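Local atomic coordinates of malonyl acyl carrier protein transacylase (Streptococcus pneumoniae, PDB entry 3IM8), a protein that probably transfers the malonyl group from malonyl-CoA to holo acyl carrier protein, supplying malonyl-ACP for fatty acid synthesis. Residues 3-8 / 267-272; 84-89 / 224-229; 128-133 / 193-198; 151-156 / 168-173; 14-19 / 50-55. All blocks are in the same frame, centred on the assembly; numbering follows the deposited sequence.

The five contacts divide between two sheets and the outer loops of one acyl transferase domain. Contacts 1 and 2 are buried and reach the same parallel sheet: strand 85-88 of contact 2 lies beside strand 4-8 of contact 1, and both rely on parallel-running backbones with apolar side chains on the faces. Contacts 3 and 4 meet in the other, mixed sheet, on neighbouring strands 129-134 and 164-169, and are only partly buried; one rests on a methionine sulfur and a proline, the other on antiparallel backbone bonds and a carboxylate. Contact 5 touches none of the others and joins a loop to a short helix through leucines and a water.

Contact 1 of 5, residues 3-8 / 267-272; sequences KTAFLF and SNFIEI
The carbonyl oxygen K3 O is gripped from the other segment by two backbone amides and, weakly, by a hydroxyl. The amide of N268 approaches almost head-on, N to K3 O 3.1 Å and 174° at the hydrogen, whereas S267 N comes in more bent, 2.8 Å from K3 O. The weak third donor is S267 OG, whose chi1 of 54° tucks it between its own backbone N and carbonyl carbon, within weak bonding distance of K3 O. The two strands then run in parallel register, T4 beside N268 through F8 beside I272, K3, A5 and L7 bonding in turn with N268, I270 and I272, while T4, F6 and F8 bond to strand 85-88. These are the central two strands of a four-stranded parallel sheet, with strand 85-88 flanking 4-8 and strand 290-294 flanking 268-272. On the face carrying F6, F8, I270 and I272, one isoleucine serves two rings. I272 CG1 sits over a face of the F8 ring, 3.9 Å from its centroid, while I272 CD1 lies off-centre to the F6 ring, 3.7 Å from F6 CD2. The F6 ring is also met by I270, which runs alongside it and brings CD1 to 3.8 Å from F6 CE1; helix 58-78 covers this face through I72, Y73 and L76. The other face holds A5, L7 and F269. L7 CD1 meets F269 CD1 at 3.7 Å, and M261 of helix 254-263 packs on all three residues. The carboxylate of E271, on that same face, is held beyond the contact by S279 OG and the amide of L278.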
# COMPACT_ATOMS: atom_id res chain seq x y z
N LYS A 3 -19.27 -8.40 6.38
CA LYS A 3 -19.61 -8.70 4.94
C LYS A 3 -18.61 -8.12 3.89
O LYS A 3 -18.07 -8.88 3.09
CB LYS A 3 -21.08 -8.34 4.64
CG LYS A 3 -21.78 -9.33 3.79
CD LYS A 3 -23.29 -9.21 3.88
CE LYS A 3 -23.85 -10.02 2.76
NZ LYS A 3 -22.95 -9.76 1.59
N THR A 4 -18.34 -6.82 3.87
CA THR A 4 -17.47 -6.24 2.80
C THR A 4 -16.19 -5.58 3.36
O THR A 4 -16.25 -4.83 4.34
CB THR A 4 -18.25 -5.22 1.90
OG1 THR A 4 -19.30 -5.88 1.22
CG2 THR A 4 -17.34 -4.57 0.83
N ALA A 5 -15.02 -5.87 2.74
CA ALA A 5 -13.76 -5.11 3.01
C ALA A 5 -13.29 -4.25 1.82
O ALA A 5 -13.33 -4.71 0.67
CB ALA A 5 -12.65 -6.05 3.43
N PHE A 6 -12.87 -3.00 2.09
CA PHE A 6 -12.22 -2.14 1.08
C PHE A 6 -10.69 -2.33 1.21
O PHE A 6 -10.13 -2.27 2.32
CB PHE A 6 -12.60 -0.66 1.22
CG PHE A 6 -14.04 -0.32 0.80
CD1 PHE A 6 -14.97 -1.32 0.45
CD2 PHE A 6 -14.47 0.99 0.79
CE1 PHE A 6 -16.30 -0.98 0.08
CE2 PHE A 6 -15.77 1.35 0.42
CZ PHE A 6 -16.69 0.36 0.07
N LEU A 7 -10.04 -2.57 0.08
CA LEU A 7 -8.62 -2.80 0.05
C LEU A 7 -8.01 -1.61 -0.69
O LEU A 7 -8.31 -1.39 -1.87
CB LEU A 7 -8.36 -4.07 -0.71
CG LEU A 7 -8.99 -5.34 -0.11
CD1 LEU A 7 -8.68 -6.53 -1.00
CD2 LEU A 7 -8.60 -5.63 1.35
N PHE A 8 -7.14 -0.85 -0.04
CA PHE A 8 -6.64 0.38 -0.70
C PHE A 8 -5.28 0.23 -1.41
O PHE A 8 -4.34 -0.27 -0.85
CB PHE A 8 -6.60 1.52 0.29
CG PHE A 8 -7.97 2.00 0.75
CD1 PHE A 8 -8.67 1.30 1.72
CD2 PHE A 8 -8.51 3.18 0.27
CE1 PHE A 8 -9.92 1.76 2.17
CE2 PHE A 8 -9.71 3.66 0.71
CZ PHE A 8 -10.45 2.94 1.66
N SER A 267 -17.08 -11.52 3.09
CA SER A 267 -17.33 -12.28 1.84
C SER A 267 -16.91 -11.58 0.52
O SER A 267 -16.38 -12.23 -0.42
CB SER A 267 -18.81 -12.69 1.75
OG SER A 267 -19.66 -11.57 1.90
N ASN A 268 -17.10 -10.27 0.49
CA ASN A 268 -16.99 -9.43 -0.68
C ASN A 268 -15.73 -8.50 -0.58
O ASN A 268 -15.54 -7.83 0.44
CB ASN A 268 -18.26 -8.57 -0.67
CG ASN A 268 -18.79 -8.26 -2.04
OD1 ASN A 268 -19.05 -7.08 -2.37
ND2 ASN A 268 -18.97 -9.30 -2.87
N PHE A 269 -14.90 -8.41 -1.61
CA PHE A 269 -13.74 -7.48 -1.55
C PHE A 269 -13.81 -6.38 -2.61
O PHE A 269 -14.03 -6.70 -3.77
CB PHE A 269 -12.37 -8.19 -1.64
CG PHE A 269 -12.07 -9.11 -0.47
CD1 PHE A 269 -11.32 -8.65 0.61
CD2 PHE A 269 -12.49 -10.46 -0.49
CE1 PHE A 269 -11.01 -9.48 1.69
CE2 PHE A 269 -12.18 -11.32 0.59
CZ PHE A 269 -11.45 -10.84 1.68
N ILE A 270 -13.64 -5.11 -2.20
CA ILE A 270 -13.66 -4.00 -3.21
C ILE A 270 -12.32 -3.32 -3.12
O ILE A 270 -11.97 -2.77 -2.06
CB ILE A 270 -14.84 -3.00 -3.01
CG1 ILE A 270 -16.20 -3.70 -3.31
CG2 ILE A 270 -14.72 -1.82 -3.98
CD1 ILE A 270 -17.43 -2.85 -2.98
N GLU A 271 -11.55 -3.40 -4.21
CA GLU A 271 -10.27 -2.71 -4.22
C GLU A 271 -10.52 -1.28 -4.69
O GLU A 271 -11.15 -1.05 -5.74
CB GLU A 271 -9.25 -3.43 -5.11
CG GLU A 271 -7.97 -2.62 -5.32
CD GLU A 271 -6.96 -3.36 -6.11
OE1 GLU A 271 -7.34 -4.34 -6.77
OE2 GLU A 271 -5.78 -2.96 -6.09
N ILE A 272 -10.04 -0.32 -3.90
CA ILE A 272 -10.23 1.10 -4.20
C ILE A 272 -9.02 1.55 -5.01
O ILE A 272 -7.91 1.38 -4.56
CB ILE A 272 -10.25 1.92 -2.89
CG1 ILE A 272 -11.24 1.33 -1.90
CG2 ILE A 272 -10.49 3.46 -3.20
CD1 ILE A 272 -12.67 1.29 -2.44

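Contact 2 of 5, residues 84-89 / 224-229; sequences DMVAGL and CPLVGN
Two backbones run side by side with their end-to-end directions 24° apart, joined through a single bridge between V86 and L226. V86 uses both of its backbone polar atoms there: its amide gives to P225 O in the carbonyl plane, N to O 2.9 Å, and its carbonyl oxygen takes the amide of V227, N to O 3.0 Å. The two methyls of V86 divide the work. CG1 reaches C224 SG at 4.0 Å, while CG2, placed between the backbone N and the carbonyl carbon by a chi1 of -60° for CG1, meets L226 CB at 3.7 Å; A96 of helix 92-99 touches both V86 and L226. Strand 85-88 is an edge strand of the parallel sheet, and the irregular 224-229 loop extends it by just this bridge. G88 at its end belongs to a sequence consistent with a nucleophile elbow, GxSxG, carrying the predicted active-site serine S90. M85 and V227 cross obliquely beside the bridge. M85 bends at its last torsion, chi3 60°, bringing CE very tightly against V227 CG2, 3.3 Å apart; V227 packs further on V260 and M261 of helix 254-263. Beyond V227 the loop and the strand part, and a water links them, accepting from G88 N at 2.9 Å and lying 2.8 Å from V227 O, to which it can donate. N229 follows on the loop, its side chain about 4 Å from that of S90 and near that of H199, the other predicted active-site residue, while its backbone amide is bound by E93 OE1.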
# COMPACT_ATOMS: atom_id res chain seq x y z
N ASP A 84 -16.96 -2.87 6.07
CA ASP A 84 -17.00 -3.45 7.42
C ASP A 84 -15.60 -3.59 8.03
O ASP A 84 -15.42 -3.61 9.27
CB ASP A 84 -17.73 -4.81 7.39
CG ASP A 84 -19.18 -4.66 6.90
OD1 ASP A 84 -19.95 -4.00 7.61
OD2 ASP A 84 -19.53 -5.11 5.79
N MET A 85 -14.61 -3.68 7.15
CA MET A 85 -13.19 -3.75 7.53
C MET A 85 -12.37 -3.12 6.42
O MET A 85 -12.80 -3.13 5.26
CB MET A 85 -12.70 -5.21 7.72
CG MET A 85 -13.45 -6.01 8.74
SD MET A 85 -12.69 -7.60 9.15
CE MET A 85 -11.12 -7.09 9.76
N VAL A 86 -11.19 -2.59 6.75
CA VAL A 86 -10.29 -2.03 5.73
C VAL A 86 -8.85 -2.54 5.88
O VAL A 86 -8.49 -3.02 6.92
CB VAL A 86 -10.26 -0.48 5.73
CG1 VAL A 86 -11.66 0.09 5.44
CG2 VAL A 86 -9.68 0.08 7.05
N ALA A 87 -8.04 -2.35 4.83
CA ALA A 87 -6.61 -2.60 4.81
C ALA A 87 -6.13 -1.87 3.55
O ALA A 87 -6.94 -1.52 2.67
CB ALA A 87 -6.31 -4.12 4.69
N GLY A 88 -4.83 -1.63 3.46
CA GLY A 88 -4.27 -0.97 2.27
C GLY A 88 -2.81 -1.35 2.17
O GLY A 88 -2.17 -1.64 3.20
N LEU A 89 -2.27 -1.36 0.95
CA LEU A 89 -0.89 -1.78 0.72
C LEU A 89 0.06 -0.64 1.00
O LEU A 89 0.13 0.32 0.22
CB LEU A 89 -0.69 -2.30 -0.71
CG LEU A 89 0.71 -2.73 -1.15
CD1 LEU A 89 1.01 -4.09 -0.57
CD2 LEU A 89 0.83 -2.73 -2.73
N CYS A 224 -14.23 1.70 12.07
CA CYS A 224 -14.32 0.35 11.59
C CYS A 224 -12.94 -0.34 11.66
O CYS A 224 -11.91 0.35 11.67
CB CYS A 224 -14.94 0.35 10.19
SG CYS A 224 -13.72 0.26 8.92
N PRO A 225 -12.92 -1.68 11.80
CA PRO A 225 -11.69 -2.37 12.05
C PRO A 225 -10.77 -2.27 10.82
O PRO A 225 -11.25 -2.34 9.68
CB PRO A 225 -12.11 -3.82 12.30
CG PRO A 225 -13.64 -3.75 12.62
CD PRO A 225 -14.12 -2.54 11.86
N LEU A 226 -9.48 -2.07 11.09
CA LEU A 226 -8.40 -2.03 10.07
C LEU A 226 -7.40 -3.15 10.35
O LEU A 226 -6.96 -3.29 11.48
CB LEU A 226 -7.70 -0.67 10.09
CG LEU A 226 -6.47 -0.51 9.15
CD1 LEU A 226 -6.34 0.91 8.75
CD2 LEU A 226 -5.15 -0.89 9.82
N VAL A 227 -7.08 -3.97 9.35
CA VAL A 227 -6.06 -5.02 9.46
C VAL A 227 -4.70 -4.45 9.03
O VAL A 227 -4.50 -4.10 7.86
CB VAL A 227 -6.46 -6.26 8.64
CG1 VAL A 227 -5.44 -7.36 8.79
CG2 VAL A 227 -7.85 -6.77 9.11
N GLY A 228 -3.77 -4.33 9.97
CA GLY A 228 -2.49 -3.70 9.66
C GLY A 228 -1.51 -4.57 8.90
O GLY A 228 -1.48 -5.78 9.05
N ASN A 229 -0.67 -3.93 8.09
CA ASN A 229 0.33 -4.60 7.25
C ASN A 229 1.37 -5.38 8.05
O ASN A 229 1.80 -6.49 7.68
CB ASN A 229 1.05 -3.53 6.41
CG ASN A 229 0.23 -3.02 5.22
OD1 ASN A 229 -0.86 -3.56 4.85
ND2 ASN A 229 0.75 -2.01 4.59
O HOH W 1 -3.80 -1.96 6.13

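Contact 3 of 5, residues 128-133 / 193-198; sequences GKMVAV and KVSGPF
M130 carries this contact with its sulfur. Its CG stands anti to its carbonyl carbon, chi1 -76°, the chain runs straight on through chi2, and only the last torsion bends, chi3 65°, leaving SD pressed against the loop 193-198 with CE folded away from the backbone of that loop. Three oxygens lie near the sulfur: S195 O and G196 O, each 3.6 Å from M130 SD, and the hydroxyl S195 OG at 3.7 Å from the same atom. S195 holds its hydroxyl between its own N and carbonyl carbon, chi1 60°, which turns OG towards the sulfur on the one hand and G196 O on the other. The meeting is thus one of a polarisable thioether with the backbone of a tight loop rather than of hydrocarbon with hydrocarbon. P197 supplies the second patch. Its ring lies over the start of the strand, CG 4.2 Å from G128 CA and CB 4.1 Å from K129 O. G128, with its positive phi, presents only its CA to the proline ring. P197 itself is the centre of an inverse gamma turn, closed by F198 N to G196 O at 2.7 Å, a sharp bend just before the predicted active-site residue H199. K193 reaches back alongside the contact, its amine in a salt bridge with D126. Strand 129-134 lies between strands 188-191 and 164-169 of the mixed sheet: M130 packs on V166 and A168 of the latter, V131 touches helix 171-184, and P197 leans on A123 and L202.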
# COMPACT_ATOMS: atom_id res chain seq x y z
N GLY A 128 19.62 -0.24 -4.03
CA GLY A 128 19.33 -1.65 -3.66
C GLY A 128 18.66 -2.58 -4.69
O GLY A 128 18.75 -2.35 -5.88
N LYS A 129 18.01 -3.65 -4.26
CA LYS A 129 17.46 -4.59 -5.24
C LYS A 129 16.17 -5.21 -4.65
O LYS A 129 16.00 -5.19 -3.44
CB LYS A 129 18.52 -5.65 -5.63
CG LYS A 129 18.09 -6.61 -6.80
CD LYS A 129 19.23 -7.25 -7.64
CE LYS A 129 18.58 -8.30 -8.61
NZ LYS A 129 19.36 -8.81 -9.80
N MET A 130 15.29 -5.73 -5.53
CA MET A 130 14.00 -6.35 -5.21
C MET A 130 13.73 -7.48 -6.20
O MET A 130 13.82 -7.28 -7.43
CB MET A 130 12.86 -5.30 -5.29
CG MET A 130 12.82 -4.34 -4.08
SD MET A 130 11.65 -3.01 -4.27
CE MET A 130 10.19 -4.07 -4.28
N VAL A 131 13.43 -8.67 -5.69
CA VAL A 131 13.19 -9.74 -6.61
C VAL A 131 11.89 -10.32 -6.18
O VAL A 131 11.70 -10.52 -5.01
CB VAL A 131 14.32 -10.81 -6.58
CG1 VAL A 131 13.91 -11.98 -7.46
CG2 VAL A 131 15.61 -10.22 -7.14
N ALA A 132 10.96 -10.56 -7.11
CA ALA A 132 9.78 -11.35 -6.80
C ALA A 132 10.13 -12.83 -6.96
O ALA A 132 10.53 -13.28 -8.03
CB ALA A 132 8.61 -10.99 -7.72
N VAL A 133 9.95 -13.57 -5.87
CA VAL A 133 10.16 -15.01 -5.85
C VAL A 133 8.83 -15.73 -5.97
O VAL A 133 8.05 -15.80 -5.02
CB VAL A 133 10.87 -15.47 -4.56
CG1 VAL A 133 11.13 -16.96 -4.60
CG2 VAL A 133 12.17 -14.70 -4.37
N LYS A 193 12.13 -3.18 -10.92
CA LYS A 193 12.64 -1.80 -10.88
C LYS A 193 11.53 -0.77 -10.50
O LYS A 193 11.15 0.09 -11.33
CB LYS A 193 13.36 -1.41 -12.20
CG LYS A 193 14.82 -1.90 -12.35
CD LYS A 193 15.79 -1.14 -11.38
CE LYS A 193 17.21 -1.77 -11.41
NZ LYS A 193 18.19 -1.24 -10.35
N VAL A 194 11.07 -0.84 -9.23
CA VAL A 194 9.84 -0.15 -8.77
C VAL A 194 10.13 0.95 -7.73
O VAL A 194 9.53 2.03 -7.76
CB VAL A 194 8.79 -1.21 -8.26
CG1 VAL A 194 7.58 -0.56 -7.51
CG2 VAL A 194 8.27 -2.08 -9.43
N SER A 195 11.06 0.69 -6.82
CA SER A 195 11.34 1.61 -5.70
C SER A 195 12.62 1.20 -4.98
O SER A 195 13.22 0.12 -5.29
CB SER A 195 10.18 1.63 -4.69
OG SER A 195 9.98 0.33 -4.13
N GLY A 196 13.04 2.03 -4.03
CA GLY A 196 14.10 1.62 -3.12
C GLY A 196 13.73 0.34 -2.38
O GLY A 196 12.56 -0.11 -2.43
N PRO A 197 14.70 -0.27 -1.65
CA PRO A 197 14.34 -1.51 -0.95
C PRO A 197 13.51 -1.22 0.34
O PRO A 197 14.01 -1.40 1.41
CB PRO A 197 15.72 -2.14 -0.65
CG PRO A 197 16.68 -0.96 -0.51
CD PRO A 197 16.03 0.23 -1.25
N PHE A 198 12.26 -0.77 0.17
CA PHE A 198 11.32 -0.43 1.23
C PHE A 198 10.95 -1.71 2.00
O PHE A 198 10.99 -2.83 1.44
CB PHE A 198 10.04 0.17 0.61
CG PHE A 198 10.23 1.50 -0.08
CD1 PHE A 198 9.25 1.98 -0.92
CD2 PHE A 198 11.35 2.29 0.15
CE1 PHE A 198 9.35 3.24 -1.54
CE2 PHE A 198 11.48 3.55 -0.46
CZ PHE A 198 10.47 4.03 -1.32

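Contact 4 of 5, residues 151-156 / 168-173; sequences LGVVTP and AGEVVA
A beta hairpin, strands 154-161 and 164-169, is joined at its open end by this contact, where the second strand passes straight into helix 171-184. T155 and A168 form the hydrogen-bonded antiparallel pair, joined both ways: A168 N to T155 O at 2.8 Å and T155 N to A168 O at 2.9 Å. The neighbouring pair, V154 with G169, is non-hydrogen-bonded, and G169 CA instead directs a CA-H...O contact to V153 O, 3.2 Å away. G169, having no side chain, lies with its CA directly against that oxygen, and its CA is 4.4 Å from V154 CA. V153 O also takes the amide of E170, N to O 2.8 Å. Here strand gives way to helix: E170 stands at the N-cap position, and rather than folding over its own helix its side chain lies roughly perpendicular to that of V153. With CG anti to its carbonyl carbon, chi1 -52°, and the chain extended beyond, OE1 comes to 2.7 Å from V153 N and uses its anti lone pair. V153 is thereby held at both its N-H and its carbonyl by one residue. The same carboxylate oxygen lies against G152 CA. Further along the helix, the methyl of A173 is pressed on the loop, CB 3.4 Å from G152 O, and also meets V154 CG1 at 3.9 Å. V154 continues this apolar seam to V174 and A177 of the helix and to C145 and A148 of helix 138-148, while V153 and E170 both touch L202.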
# COMPACT_ATOMS: atom_id res chain seq x y z
N LEU A 151 26.04 -11.19 4.36
CA LEU A 151 26.59 -10.34 3.32
C LEU A 151 25.96 -8.92 3.26
O LEU A 151 26.35 -8.15 2.41
CB LEU A 151 26.48 -11.08 1.97
CG LEU A 151 27.49 -12.20 1.70
CD1 LEU A 151 27.55 -13.30 2.73
CD2 LEU A 151 27.24 -12.81 0.34
N GLY A 152 24.99 -8.61 4.15
CA GLY A 152 24.21 -7.35 4.17
C GLY A 152 22.68 -7.52 4.30
O GLY A 152 22.16 -8.63 4.30
N VAL A 153 21.95 -6.41 4.37
CA VAL A 153 20.46 -6.45 4.40
C VAL A 153 19.80 -7.16 3.21
O VAL A 153 19.89 -6.70 2.08
CB VAL A 153 19.84 -5.04 4.56
CG1 VAL A 153 18.31 -5.18 4.72
CG2 VAL A 153 20.48 -4.32 5.78
N VAL A 154 19.15 -8.30 3.48
CA VAL A 154 18.22 -8.94 2.55
C VAL A 154 17.08 -9.65 3.32
O VAL A 154 17.33 -10.61 4.05
CB VAL A 154 18.96 -9.92 1.62
CG1 VAL A 154 19.86 -10.87 2.46
CG2 VAL A 154 17.98 -10.67 0.76
N THR A 155 15.84 -9.18 3.20
CA THR A 155 14.70 -9.92 3.82
C THR A 155 13.46 -9.95 2.91
O THR A 155 13.40 -9.17 1.94
CB THR A 155 14.28 -9.34 5.19
OG1 THR A 155 14.02 -7.94 5.07
CG2 THR A 155 15.37 -9.58 6.25
N PRO A 156 12.50 -10.86 3.18
CA PRO A 156 11.24 -10.69 2.44
C PRO A 156 10.64 -9.33 2.79
O PRO A 156 10.59 -8.97 3.97
CB PRO A 156 10.36 -11.84 2.94
CG PRO A 156 11.35 -12.92 3.32
CD PRO A 156 12.47 -12.08 4.01
N ALA A 168 13.79 -8.03 -0.57
CA ALA A 168 14.45 -6.79 -0.88
C ALA A 168 15.71 -6.57 -0.01
O ALA A 168 15.93 -7.28 0.98
CB ALA A 168 13.45 -5.64 -0.68
N GLY A 169 16.52 -5.57 -0.40
CA GLY A 169 17.65 -5.09 0.41
C GLY A 169 18.81 -4.61 -0.45
O GLY A 169 18.58 -4.07 -1.52
N GLU A 170 20.06 -4.83 0.00
CA GLU A 170 21.26 -4.36 -0.74
C GLU A 170 21.69 -5.31 -1.87
O GLU A 170 21.40 -6.51 -1.86
CB GLU A 170 22.43 -4.14 0.24
CG GLU A 170 22.08 -3.27 1.43
CD GLU A 170 23.15 -3.29 2.50
OE1 GLU A 170 23.10 -4.13 3.39
OE2 GLU A 170 24.03 -2.43 2.47
N VAL A 171 22.36 -4.74 -2.88
CA VAL A 171 22.59 -5.49 -4.13
C VAL A 171 23.29 -6.81 -3.89
O VAL A 171 22.76 -7.84 -4.25
CB VAL A 171 23.38 -4.69 -5.17
CG1 VAL A 171 23.59 -5.55 -6.44
CG2 VAL A 171 22.68 -3.36 -5.47
N VAL A 172 24.46 -6.79 -3.27
CA VAL A 172 25.28 -8.00 -3.16
C VAL A 172 24.55 -9.04 -2.32
O VAL A 172 24.55 -10.25 -2.66
CB VAL A 172 26.63 -7.71 -2.50
CG1 VAL A 172 27.34 -9.04 -2.16
CG2 VAL A 172 27.45 -6.78 -3.41
N ALA A 173 23.93 -8.57 -1.23
CA ALA A 173 23.17 -9.46 -0.36
C ALA A 173 21.97 -10.08 -1.08
O ALA A 173 21.72 -11.29 -0.94
CB ALA A 173 22.74 -8.73 0.93

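Contact 5 of 5, residues 14-19 / 50-55; sequences QYLGMG and TEEDKL
L55 is the closely packed half of this contact. With chi1 at 178° its CG swings away from the backbone N, and the branched end reaches into the loop 14-19 and touches Q14, Y15, L16 and M18: CD2 sits 3.3 Å from Y15 O, CG meets Q14 CG at 3.8 Å, and CD1 comes to 4.2 Å from M18 CE. Q14 and L55 lie alongside one another, pointing opposite ways, and the amide of Q14 is held beyond them, OE1 by the amide of G12 and NE2 by N56. L16 makes the looser half, at the exposed side. Its CD1 lies 3.6 Å from T50 N, and its CD2 is 3.6 Å from E52 OE2, L16 lying roughly perpendicular to E52. A water bridges the segments, accepting from L16 N at 2.9 Å and donating to E52 OE1 at 2.9 Å. Helices 44-50 and 58-78 enclose the leucine side, with I48 touching both M18 and L55. The loop contains a type II beta turn, Y15 to M18, with G17 at its positive-phi position, leading to G19 at the N-cap of helix 20-25, while E51 takes the N-cap position of helix 52-55.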
# COMPACT_ATOMS: atom_id res chain seq x y z
N GLN A 14 -0.18 4.39 -9.47
CA GLN A 14 -0.58 5.68 -10.05
C GLN A 14 -0.49 5.71 -11.60
O GLN A 14 0.25 4.94 -12.21
CB GLN A 14 0.23 6.83 -9.41
CG GLN A 14 1.76 6.94 -9.78
CD GLN A 14 2.68 5.85 -9.17
OE1 GLN A 14 2.24 5.01 -8.37
NE2 GLN A 14 3.98 5.89 -9.54
N TYR A 15 -1.23 6.62 -12.24
CA TYR A 15 -1.07 6.81 -13.70
C TYR A 15 -1.54 8.21 -14.01
O TYR A 15 -2.26 8.83 -13.21
CB TYR A 15 -1.77 5.68 -14.54
CG TYR A 15 -3.26 5.53 -14.24
CD1 TYR A 15 -3.73 4.61 -13.30
CD2 TYR A 15 -4.20 6.36 -14.90
CE1 TYR A 15 -5.07 4.50 -13.03
CE2 TYR A 15 -5.55 6.27 -14.63
CZ TYR A 15 -5.99 5.35 -13.70
OH TYR A 15 -7.36 5.30 -13.42
N LEU A 16 -1.08 8.77 -15.13
CA LEU A 16 -1.39 10.15 -15.41
C LEU A 16 -2.91 10.25 -15.60
O LEU A 16 -3.49 9.44 -16.28
CB LEU A 16 -0.62 10.64 -16.66
CG LEU A 16 -0.45 12.12 -17.04
CD1 LEU A 16 0.55 12.83 -16.12
CD2 LEU A 16 0.04 12.18 -18.51
N GLY A 17 -3.51 11.25 -14.97
CA GLY A 17 -4.91 11.52 -15.11
C GLY A 17 -5.84 10.73 -14.21
O GLY A 17 -7.06 10.86 -14.34
N MET A 18 -5.30 9.88 -13.32
CA MET A 18 -6.16 9.02 -12.48
C MET A 18 -7.19 9.82 -11.68
O MET A 18 -6.88 10.89 -11.13
CB MET A 18 -5.32 8.15 -11.54
CG MET A 18 -4.42 9.00 -10.63
SD MET A 18 -3.47 8.00 -9.53
CE MET A 18 -2.99 9.29 -8.39
N GLY A 19 -8.42 9.34 -11.64
CA GLY A 19 -9.46 10.03 -10.91
C GLY A 19 -10.06 11.24 -11.60
O GLY A 19 -10.96 11.89 -11.03
N THR A 50 -0.75 16.14 -15.51
CA THR A 50 0.19 16.73 -16.48
C THR A 50 1.67 16.51 -16.16
O THR A 50 2.49 16.62 -17.06
CB THR A 50 -0.05 18.25 -16.63
OG1 THR A 50 -1.45 18.53 -16.56
CG2 THR A 50 0.50 18.79 -17.98
N GLU A 51 2.02 16.28 -14.90
CA GLU A 51 3.42 16.13 -14.54
C GLU A 51 3.73 14.67 -14.32
O GLU A 51 3.61 14.17 -13.20
CB GLU A 51 3.74 16.94 -13.27
CG GLU A 51 3.74 18.44 -13.48
CD GLU A 51 3.81 19.21 -12.17
OE1 GLU A 51 4.63 20.15 -12.08
OE2 GLU A 51 3.06 18.87 -11.24
N GLU A 52 4.12 13.97 -15.38
CA GLU A 52 4.27 12.55 -15.25
C GLU A 52 5.50 12.17 -14.39
O GLU A 52 5.43 11.27 -13.55
CB GLU A 52 4.24 11.84 -16.60
CG GLU A 52 4.04 10.37 -16.41
CD GLU A 52 3.53 9.62 -17.62
OE1 GLU A 52 3.55 8.36 -17.55
OE2 GLU A 52 3.10 10.27 -18.63
N ASP A 53 6.60 12.90 -14.52
CA ASP A 53 7.78 12.56 -13.73
C ASP A 53 7.60 12.82 -12.24
O ASP A 53 8.04 12.04 -11.40
CB ASP A 53 9.00 13.31 -14.25
CG ASP A 53 9.49 12.77 -15.57
OD1 ASP A 53 9.22 11.58 -15.89
OD2 ASP A 53 10.18 13.52 -16.27
N LYS A 54 6.96 13.92 -11.91
CA LYS A 54 6.68 14.20 -10.50
C LYS A 54 5.71 13.16 -9.93
O LYS A 54 5.84 12.74 -8.80
CB LYS A 54 6.07 15.61 -10.33
CG LYS A 54 7.01 16.75 -10.58
CD LYS A 54 6.47 17.88 -9.80
CE LYS A 54 6.77 19.20 -10.44
NZ LYS A 54 5.81 20.16 -9.83
N LEU A 55 4.73 12.78 -10.73
CA LEU A 55 3.72 11.81 -10.29
C LEU A 55 4.41 10.51 -9.84
O LEU A 55 3.95 9.86 -8.87
CB LEU A 55 2.63 11.54 -11.37
CG LEU A 55 1.49 10.51 -11.11
CD1 LEU A 55 0.61 10.84 -9.84
CD2 LEU A 55 0.60 10.24 -12.29
O HOH W 2 1.08 7.35 -16.51